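Local coordinates for mitochondrial association factor 1 (Toxoplasma gondii, PDB 6BXT), which probably takes part in the association of host mitochondria with the parasite's vacuole, and binds ADP-ribose through a macrodomain-like fold, at residues K43-V48 / A213-L218; T47-T52 / M167-A172; L9-T14 / T263-L268. One frame throughout, in Å; residues are numbered along the deposited sequence.

Contact 1: residues K43-V48 / A213-L218. With APR (adenosine-5-diphosphoribose), chain D.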
# COMPACT_ATOMS: atom_id res chain seq x y z
N LYS A 43 -10.17 -13.76 4.91
CA LYS A 43 -8.84 -13.72 4.30
C LYS A 43 -7.90 -12.80 5.08
O LYS A 43 -8.35 -11.86 5.74
CB LYS A 43 -8.93 -13.25 2.85
CG LYS A 43 -9.31 -14.33 1.85
CD LYS A 43 -10.81 -14.58 1.85
CE LYS A 43 -11.17 -15.85 1.10
NZ LYS A 43 -12.61 -16.19 1.25
N ARG A 44 -6.60 -13.07 4.99
CA ARG A 44 -5.60 -12.13 5.47
C ARG A 44 -5.42 -11.04 4.43
O ARG A 44 -4.76 -11.25 3.41
CB ARG A 44 -4.27 -12.83 5.76
CG ARG A 44 -3.11 -11.87 5.98
CD ARG A 44 -1.88 -12.57 6.54
NE ARG A 44 -2.09 -13.04 7.91
CZ ARG A 44 -2.47 -14.27 8.24
NH1 ARG A 44 -2.63 -14.59 9.52
NH2 ARG A 44 -2.70 -15.19 7.31
N VAL A 45 -6.02 -9.88 4.68
CA VAL A 45 -6.01 -8.78 3.73
C VAL A 45 -5.02 -7.69 4.15
O VAL A 45 -5.20 -7.05 5.18
CB VAL A 45 -7.42 -8.16 3.58
CG1 VAL A 45 -7.42 -7.06 2.53
CG2 VAL A 45 -8.43 -9.25 3.23
N ALA A 46 -3.99 -7.50 3.34
CA ALA A 46 -2.98 -6.47 3.60
C ALA A 46 -3.36 -5.17 2.91
O ALA A 46 -3.31 -5.07 1.68
CB ALA A 46 -1.61 -6.94 3.14
N THR A 47 -3.74 -4.17 3.70
CA THR A 47 -4.15 -2.88 3.17
C THR A 47 -2.93 -1.99 2.93
O THR A 47 -1.98 -2.02 3.70
CB THR A 47 -5.13 -2.16 4.12
OG1 THR A 47 -6.29 -2.98 4.31
CG2 THR A 47 -5.56 -0.82 3.55
N VAL A 48 -2.99 -1.21 1.86
CA VAL A 48 -1.86 -0.38 1.45
C VAL A 48 -2.02 1.06 1.92
O VAL A 48 -2.96 1.75 1.53
CB VAL A 48 -1.69 -0.40 -0.09
CG1 VAL A 48 -0.50 0.45 -0.51
CG2 VAL A 48 -1.54 -1.82 -0.59
N ALA A 213 -4.89 -11.26 -0.17
CA ALA A 213 -5.57 -10.16 -0.84
C ALA A 213 -4.91 -8.83 -0.50
O ALA A 213 -4.22 -8.71 0.52
CB ALA A 213 -7.04 -10.13 -0.46
N ILE A 214 -5.11 -7.83 -1.36
CA ILE A 214 -4.50 -6.51 -1.17
C ILE A 214 -5.54 -5.40 -1.35
O ILE A 214 -6.10 -5.24 -2.43
CB ILE A 214 -3.34 -6.27 -2.16
CG1 ILE A 214 -2.33 -7.41 -2.08
CG2 ILE A 214 -2.66 -4.93 -1.87
CD1 ILE A 214 -1.25 -7.35 -3.14
N ARG A 215 -5.77 -4.64 -0.29
CA ARG A 215 -6.70 -3.52 -0.33
C ARG A 215 -5.98 -2.24 -0.71
O ARG A 215 -5.23 -1.68 0.09
CB ARG A 215 -7.40 -3.37 1.02
CG ARG A 215 -8.60 -2.42 1.00
CD ARG A 215 -9.58 -2.74 2.11
NE ARG A 215 -10.07 -4.11 2.05
CZ ARG A 215 -11.04 -4.61 2.81
NH1 ARG A 215 -11.65 -3.84 3.70
NH2 ARG A 215 -11.40 -5.88 2.67
N LEU A 216 -6.22 -1.77 -1.93
CA LEU A 216 -5.56 -0.59 -2.47
C LEU A 216 -6.49 0.62 -2.51
O LEU A 216 -7.61 0.51 -3.00
CB LEU A 216 -5.04 -0.85 -3.88
CG LEU A 216 -4.08 -2.03 -4.07
CD1 LEU A 216 -4.41 -2.76 -5.35
CD2 LEU A 216 -2.65 -1.52 -4.08
N PRO A 217 -6.04 1.77 -2.00
CA PRO A 217 -6.74 3.00 -2.35
C PRO A 217 -6.34 3.43 -3.76
O PRO A 217 -5.46 2.80 -4.34
CB PRO A 217 -6.26 4.00 -1.31
CG PRO A 217 -4.89 3.53 -0.96
CD PRO A 217 -4.94 2.02 -1.05
N LEU A 218 -6.98 4.46 -4.30
CA LEU A 218 -6.53 5.02 -5.56
C LEU A 218 -5.33 5.93 -5.28
O LEU A 218 -5.51 7.10 -4.94
CB LEU A 218 -7.65 5.80 -6.26
CG LEU A 218 -7.33 6.32 -7.66
CD1 LEU A 218 -7.16 5.17 -8.64
CD2 LEU A 218 -8.40 7.27 -8.14
N1 APR D . -9.86 6.57 4.47
C2 APR D . -9.89 5.86 3.32
N3 APR D . -9.61 6.48 2.13
C4 APR D . -9.31 7.80 2.10
C5 APR D . -9.29 8.52 3.25
C6 APR D . -9.57 7.89 4.45
N6 APR D . -9.63 8.32 5.80
N7 APR D . -8.97 9.81 2.94
C8 APR D . -8.79 9.88 1.59
N9 APR D . -9.01 8.64 1.05
C1' APR D . -8.94 8.27 -0.27
C2' APR D . -8.84 9.26 -1.17
O2' APR D . -10.15 9.47 -1.81
C3' APR D . -7.83 8.77 -2.22
O3' APR D . -8.46 8.22 -3.27
O4' APR D . -7.62 7.28 -0.45
C4' APR D . -6.93 7.69 -1.46
C5' APR D . -5.65 8.32 -0.97
O5' APR D . -5.96 9.31 0.03
PA APR D . -4.81 10.29 0.45
O1A APR D . -3.84 9.58 1.37
O2A APR D . -5.37 11.48 1.13
O3A APR D . -4.06 10.76 -0.90
PB APR D . -2.51 10.59 -1.20
O1B APR D . -2.20 9.16 -1.65
O2B APR D . -2.16 11.57 -2.32
O5D APR D . -1.66 10.95 0.09
C5D APR D . -1.38 12.32 0.25
O4D APR D . -2.14 12.23 2.43
O1D APR D . -2.27 10.11 3.62
C1D APR D . -1.58 11.30 3.62
O2D APR D . 0.49 11.44 4.66
C2D APR D . -0.28 11.08 3.42
O3D APR D . 1.01 12.92 2.77
C3D APR D . 0.15 11.97 2.30
C4D APR D . -1.15 12.67 1.75

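Contact 2: residues T47-T52 / M167-A172. With APR (adenosine-5-diphosphoribose), chain D.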
# COMPACT_ATOMS: atom_id res chain seq x y z
N THR A 47 -3.74 -4.17 3.70
CA THR A 47 -4.15 -2.88 3.17
C THR A 47 -2.93 -1.99 2.93
O THR A 47 -1.98 -2.02 3.70
CB THR A 47 -5.13 -2.16 4.12
OG1 THR A 47 -6.29 -2.98 4.31
CG2 THR A 47 -5.56 -0.82 3.55
N VAL A 48 -2.99 -1.21 1.86
CA VAL A 48 -1.86 -0.38 1.45
C VAL A 48 -2.02 1.06 1.92
O VAL A 48 -2.96 1.75 1.53
CB VAL A 48 -1.69 -0.40 -0.09
CG1 VAL A 48 -0.50 0.45 -0.51
CG2 VAL A 48 -1.54 -1.82 -0.59
N ASP A 49 -1.07 1.50 2.74
CA ASP A 49 -1.06 2.87 3.23
C ASP A 49 -0.54 3.82 2.15
O ASP A 49 0.57 3.66 1.64
CB ASP A 49 -0.20 2.98 4.49
CG ASP A 49 -0.33 4.31 5.19
OD1 ASP A 49 -0.82 5.28 4.57
OD2 ASP A 49 0.06 4.39 6.37
N ALA A 50 -1.36 4.81 1.80
CA ALA A 50 -0.93 5.86 0.88
C ALA A 50 0.05 6.77 1.59
O ALA A 50 -0.32 7.82 2.12
CB ALA A 50 -2.12 6.64 0.37
N GLY A 51 1.32 6.37 1.60
CA GLY A 51 2.35 7.04 2.37
C GLY A 51 2.79 8.38 1.81
O GLY A 51 2.30 8.83 0.78
N THR A 52 3.73 9.00 2.51
CA THR A 52 4.25 10.32 2.15
C THR A 52 5.75 10.26 1.93
O THR A 52 6.38 9.22 2.12
CB THR A 52 3.93 11.37 3.23
OG1 THR A 52 4.59 12.60 2.92
CG2 THR A 52 4.37 10.88 4.60
N MET A 167 0.16 -4.94 6.91
CA MET A 167 -0.10 -3.69 6.21
C MET A 167 1.00 -3.42 5.19
O MET A 167 2.06 -4.04 5.24
CB MET A 167 -0.21 -2.53 7.19
CG MET A 167 1.09 -2.21 7.94
SD MET A 167 1.07 -0.61 8.75
CE MET A 167 0.99 0.51 7.35
N LEU A 168 0.73 -2.50 4.28
CA LEU A 168 1.75 -2.02 3.35
C LEU A 168 1.80 -0.50 3.39
O LEU A 168 0.84 0.16 3.80
CB LEU A 168 1.47 -2.50 1.93
CG LEU A 168 1.59 -4.01 1.72
CD1 LEU A 168 0.24 -4.61 1.38
CD2 LEU A 168 2.61 -4.31 0.63
N TYR A 169 2.92 0.05 2.95
CA TYR A 169 3.15 1.49 2.94
C TYR A 169 3.89 1.83 1.66
O TYR A 169 4.94 1.25 1.38
CB TYR A 169 3.94 1.91 4.18
CG TYR A 169 4.19 3.40 4.32
CD1 TYR A 169 5.13 4.05 3.52
CD2 TYR A 169 3.50 4.15 5.26
CE1 TYR A 169 5.36 5.41 3.66
CE2 TYR A 169 3.73 5.51 5.41
CZ TYR A 169 4.66 6.13 4.60
OH TYR A 169 4.89 7.48 4.74
N THR A 170 3.35 2.77 0.90
CA THR A 170 3.97 3.18 -0.35
C THR A 170 3.84 4.69 -0.54
O THR A 170 2.96 5.32 0.04
CB THR A 170 3.35 2.45 -1.57
OG1 THR A 170 4.12 2.74 -2.74
CG2 THR A 170 1.90 2.88 -1.78
N VAL A 171 4.73 5.25 -1.35
CA VAL A 171 4.71 6.68 -1.65
C VAL A 171 4.37 6.88 -3.12
O VAL A 171 5.10 6.44 -4.00
CB VAL A 171 6.06 7.35 -1.33
CG1 VAL A 171 5.93 8.86 -1.41
CG2 VAL A 171 6.56 6.93 0.04
N ALA A 172 3.25 7.54 -3.38
CA ALA A 172 2.76 7.72 -4.74
C ALA A 172 3.33 9.00 -5.35
O ALA A 172 3.70 9.92 -4.63
CB ALA A 172 1.24 7.75 -4.76
N1 APR D . -9.86 6.57 4.47
C2 APR D . -9.89 5.86 3.32
N3 APR D . -9.61 6.48 2.13
C4 APR D . -9.31 7.80 2.10
C5 APR D . -9.29 8.52 3.25
C6 APR D . -9.57 7.89 4.45
N6 APR D . -9.63 8.32 5.80
N7 APR D . -8.97 9.81 2.94
C8 APR D . -8.79 9.88 1.59
N9 APR D . -9.01 8.64 1.05
C1' APR D . -8.94 8.27 -0.27
C2' APR D . -8.84 9.26 -1.17
O2' APR D . -10.15 9.47 -1.81
C3' APR D . -7.83 8.77 -2.22
O3' APR D . -8.46 8.22 -3.27
O4' APR D . -7.62 7.28 -0.45
C4' APR D . -6.93 7.69 -1.46
C5' APR D . -5.65 8.32 -0.97
O5' APR D . -5.96 9.31 0.03
PA APR D . -4.81 10.29 0.45
O1A APR D . -3.84 9.58 1.37
O2A APR D . -5.37 11.48 1.13
O3A APR D . -4.06 10.76 -0.90
PB APR D . -2.51 10.59 -1.20
O1B APR D . -2.20 9.16 -1.65
O2B APR D . -2.16 11.57 -2.32
O5D APR D . -1.66 10.95 0.09
C5D APR D . -1.38 12.32 0.25
O4D APR D . -2.14 12.23 2.43
O1D APR D . -2.27 10.11 3.62
C1D APR D . -1.58 11.30 3.62
O2D APR D . 0.49 11.44 4.66
C2D APR D . -0.28 11.08 3.42
O3D APR D . 1.01 12.92 2.77
C3D APR D . 0.15 11.97 2.30
C4D APR D . -1.15 12.67 1.75

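Contact 3: residues L9-T14 / T263-L268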
# COMPACT_ATOMS: atom_id res chain seq x y z
N LEU A 9 -18.24 -5.35 -5.46
CA LEU A 9 -18.41 -5.59 -6.88
C LEU A 9 -17.22 -6.35 -7.45
O LEU A 9 -16.13 -5.80 -7.61
CB LEU A 9 -18.60 -4.27 -7.64
CG LEU A 9 -18.61 -4.37 -9.17
CD1 LEU A 9 -19.70 -5.30 -9.64
CD2 LEU A 9 -18.77 -2.99 -9.78
N THR A 10 -17.44 -7.63 -7.77
CA THR A 10 -16.40 -8.49 -8.31
C THR A 10 -16.51 -8.56 -9.84
O THR A 10 -17.56 -8.91 -10.38
CB THR A 10 -16.48 -9.91 -7.73
OG1 THR A 10 -16.44 -9.84 -6.30
CG2 THR A 10 -15.33 -10.76 -8.23
N LEU A 11 -15.41 -8.24 -10.52
CA LEU A 11 -15.35 -8.29 -11.97
C LEU A 11 -14.08 -8.99 -12.44
O LEU A 11 -12.98 -8.61 -12.05
CB LEU A 11 -15.40 -6.87 -12.56
CG LEU A 11 -16.63 -6.03 -12.22
CD1 LEU A 11 -16.43 -4.61 -12.72
CD2 LEU A 11 -17.88 -6.64 -12.83
N ARG A 12 -14.24 -10.02 -13.27
CA ARG A 12 -13.10 -10.69 -13.87
C ARG A 12 -12.57 -9.84 -15.03
O ARG A 12 -13.35 -9.36 -15.86
CB ARG A 12 -13.48 -12.09 -14.36
CG ARG A 12 -12.31 -12.87 -14.92
CD ARG A 12 -12.59 -14.37 -14.99
NE ARG A 12 -12.00 -15.10 -13.87
CZ ARG A 12 -12.65 -15.51 -12.79
NH1 ARG A 12 -13.95 -15.29 -12.64
NH2 ARG A 12 -11.99 -16.16 -11.84
N PHE A 13 -11.26 -9.66 -15.08
CA PHE A 13 -10.63 -8.81 -16.09
C PHE A 13 -9.76 -9.63 -17.04
O PHE A 13 -8.85 -10.34 -16.60
CB PHE A 13 -9.80 -7.71 -15.42
CG PHE A 13 -10.63 -6.55 -14.95
CD1 PHE A 13 -11.28 -6.58 -13.73
CD2 PHE A 13 -10.75 -5.41 -15.74
CE1 PHE A 13 -12.04 -5.51 -13.30
CE2 PHE A 13 -11.51 -4.34 -15.32
CZ PHE A 13 -12.16 -4.39 -14.10
N THR A 14 -10.03 -9.52 -18.33
CA THR A 14 -9.32 -10.30 -19.33
C THR A 14 -7.89 -9.81 -19.52
O THR A 14 -6.98 -10.61 -19.77
CB THR A 14 -10.05 -10.27 -20.70
OG1 THR A 14 -9.44 -11.21 -21.59
CG2 THR A 14 -9.99 -8.88 -21.31
N THR A 263 -12.91 6.11 -10.37
CA THR A 263 -12.01 6.10 -11.52
C THR A 263 -11.04 4.91 -11.54
O THR A 263 -10.40 4.65 -12.56
CB THR A 263 -11.18 7.40 -11.58
OG1 THR A 263 -10.44 7.56 -10.37
CG2 THR A 263 -12.10 8.59 -11.79
N ALA A 264 -10.93 4.20 -10.42
CA ALA A 264 -10.13 2.97 -10.40
C ALA A 264 -10.79 1.94 -11.30
O ALA A 264 -10.11 1.16 -11.97
CB ALA A 264 -9.99 2.44 -8.98
N LEU A 265 -12.12 1.94 -11.31
CA LEU A 265 -12.90 1.02 -12.12
C LEU A 265 -13.01 1.51 -13.56
O LEU A 265 -12.79 0.74 -14.50
CB LEU A 265 -14.30 0.84 -11.52
CG LEU A 265 -15.27 -0.04 -12.30
CD1 LEU A 265 -14.71 -1.44 -12.50
CD2 LEU A 265 -16.61 -0.11 -11.58
N ARG A 266 -13.34 2.78 -13.73
CA ARG A 266 -13.51 3.36 -15.06
C ARG A 266 -12.23 3.25 -15.88
O ARG A 266 -12.28 3.01 -17.08
CB ARG A 266 -13.95 4.82 -14.96
CG ARG A 266 -15.30 5.03 -14.29
CD ARG A 266 -15.77 6.47 -14.47
NE ARG A 266 -16.10 6.76 -15.86
CZ ARG A 266 -16.29 7.98 -16.35
NH1 ARG A 266 -16.16 9.04 -15.57
NH2 ARG A 266 -16.59 8.14 -17.63
N GLY A 267 -11.10 3.44 -15.22
CA GLY A 267 -9.81 3.35 -15.88
C GLY A 267 -9.49 1.94 -16.34
O GLY A 267 -8.97 1.74 -17.43
N LEU A 268 -9.81 0.96 -15.50
CA LEU A 268 -9.57 -0.43 -15.83
C LEU A 268 -10.57 -0.95 -16.85
O LEU A 268 -10.28 -1.87 -17.61
CB LEU A 268 -9.61 -1.30 -14.56
CG LEU A 268 -8.30 -1.37 -13.76
CD1 LEU A 268 -8.54 -2.01 -12.40
CD2 LEU A 268 -7.24 -2.14 -14.53

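Contact 1: residues K43-V48 / A213-L218
Strands 45-48 and 213-216 run parallel, with 25° between their axes, as neighbours in the middle of a mixed sheet consistent with a macrodomain fold. Three backbone hydrogen bonds join them. A46 N donates to A213 O at 3.1 Å. R215 N donates to A46 O at 3.2 Å, from above the carbonyl plane, and V48 N to R215 O at 2.9 Å. These last two bonds set T47 opposite R215. On the T47 and R215 face, R215 CB lies 3.5 Å from T47 OG1. V45 CG1 approaches R215 obliquely, 4.0 Å from CB. R215 leaves with CG anti to the backbone N (chi1 -168°) and bends at chi3. Its NH1 forms a salt bridge with D38 and a hydrogen bond to P35 O, NH2 is hydrogen-bonded to Q255, and T47 OG1 bonds to L36 O. On the other face, V48 CG2 touches two side chains of strand 213-216, I214 CG2 at 3.5 Å and L216 CD2 at 3.7 Å. P217 CD sits 3.3 Å from V48 O, and P217 CB lies near the adenosine ribose of the bound ADP-ribose. Strands 166-171 and 253-256 flank the pair, and I193 and V197 of helix 179-201 cover V48, I214 and L216.

Contact 2: residues T47-T52 / M167-A172
The hydroxyl of Y169 is gripped by two groups. T52 N donates to Y169 OH at 2.9 Å, nearly straight at 172°, and the hydroxyl is also hydrogen-bonded to F56 O. This ties T52, in the loop that follows strand 45-51, to strand 166-171. The two strands are parallel neighbours in the mixed sheet of the macrodomain-like fold. Along the strands, L168 N donates to T47 O, D49 N to L168 O, and T170 N to D49 O at 3.0 Å. Y169 and D49 share a face, and the extended chi1 of Y169 (-177°) swings its ring across to G51 and T52. The side chains of D49 and Y169 lie side by side, with carboxylate and ring planes 67° apart, and D49 OD2 comes 3.6 Å from Y169 CD2. G51 CA rests over one face of the ring, 3.7 Å from its centroid, as a CH-pi contact. Having no side chain, G51 lets the backbone come this close. On the opposite side of the sheet, V48 CG1 meets T170 CG2 at 3.6 Å, where both side chains also touch I193 of helix 179-201. A50 is the centre of an inverse gamma turn, closed by a weak bond from G51 N to D49 O. Here A50 CB is 3.2 Å from phosphate oxygen O1B of the bound ADP-ribose, and T52 CB is 3.3 Å from distal-ribose oxygen O3D.

Contact 3: residues L9-T14 / T263-L268
F13, L265 and L268 carry this contact, in which the C-terminal helix packs against an edge strand. Strand 9-13 forms a beta-hairpin with strand 19-23 at one margin of the mixed sheet, and helix 263-271 packs on the face of the sheet that carries L9, L11 and F13. The axes of the two short segments are 11.8 Å apart and run 27° from parallel. No hydrogen bond joins them, so the joint is made by side chains, with one backbone carbonyl at a ring edge. The F13 ring is met at its edge. F13 CE2 lies 3.6 Å from L268 O and 3.7 Å from L268 CB, and the two side chains cross at about a right angle. L265 CD1 approaches the same ring near its plane, 4.2 Å from F13 CZ. L265 leaves the helix with CG anti to the backbone N (chi1 177°), and this carries its branched end toward the strand. L9 is exposed and L11 partly so, whereas F13 and L268 are buried. Thus the contact runs from an exposed end at L9 to a buried end at F13. F23 of the hairpin partner strand also touches both L265 and L268, and A238 of helix 230-248 touches L268. At the outer end, L265 CD2 meets L9 CD2 at 4.0 Å, and between the two ends L265 CD1 meets L11 CD1 at 3.6 Å.

In the fold
The chain opens with strand 9-13, which is joined to the C-terminal helix in contact 3. That contact therefore closes a loop around nearly the whole domain. Within it, strand 45-51 serves both other contacts and shares T47 and V48 between them. It first gains strand 166-171 in contact 2, then strand 213-216 in contact 1, on its other side. The two start from the same strand, and together they make a central three-stranded part of the sheet. The ends of 45-51 and 213-216, with the loops after them, reach the ligand. L218, just past strand 213-216, touches T263 and A264, so contact 1 also adjoins contact 3. Contact 2 stays about 12 Å from contact 3 at the nearest atoms.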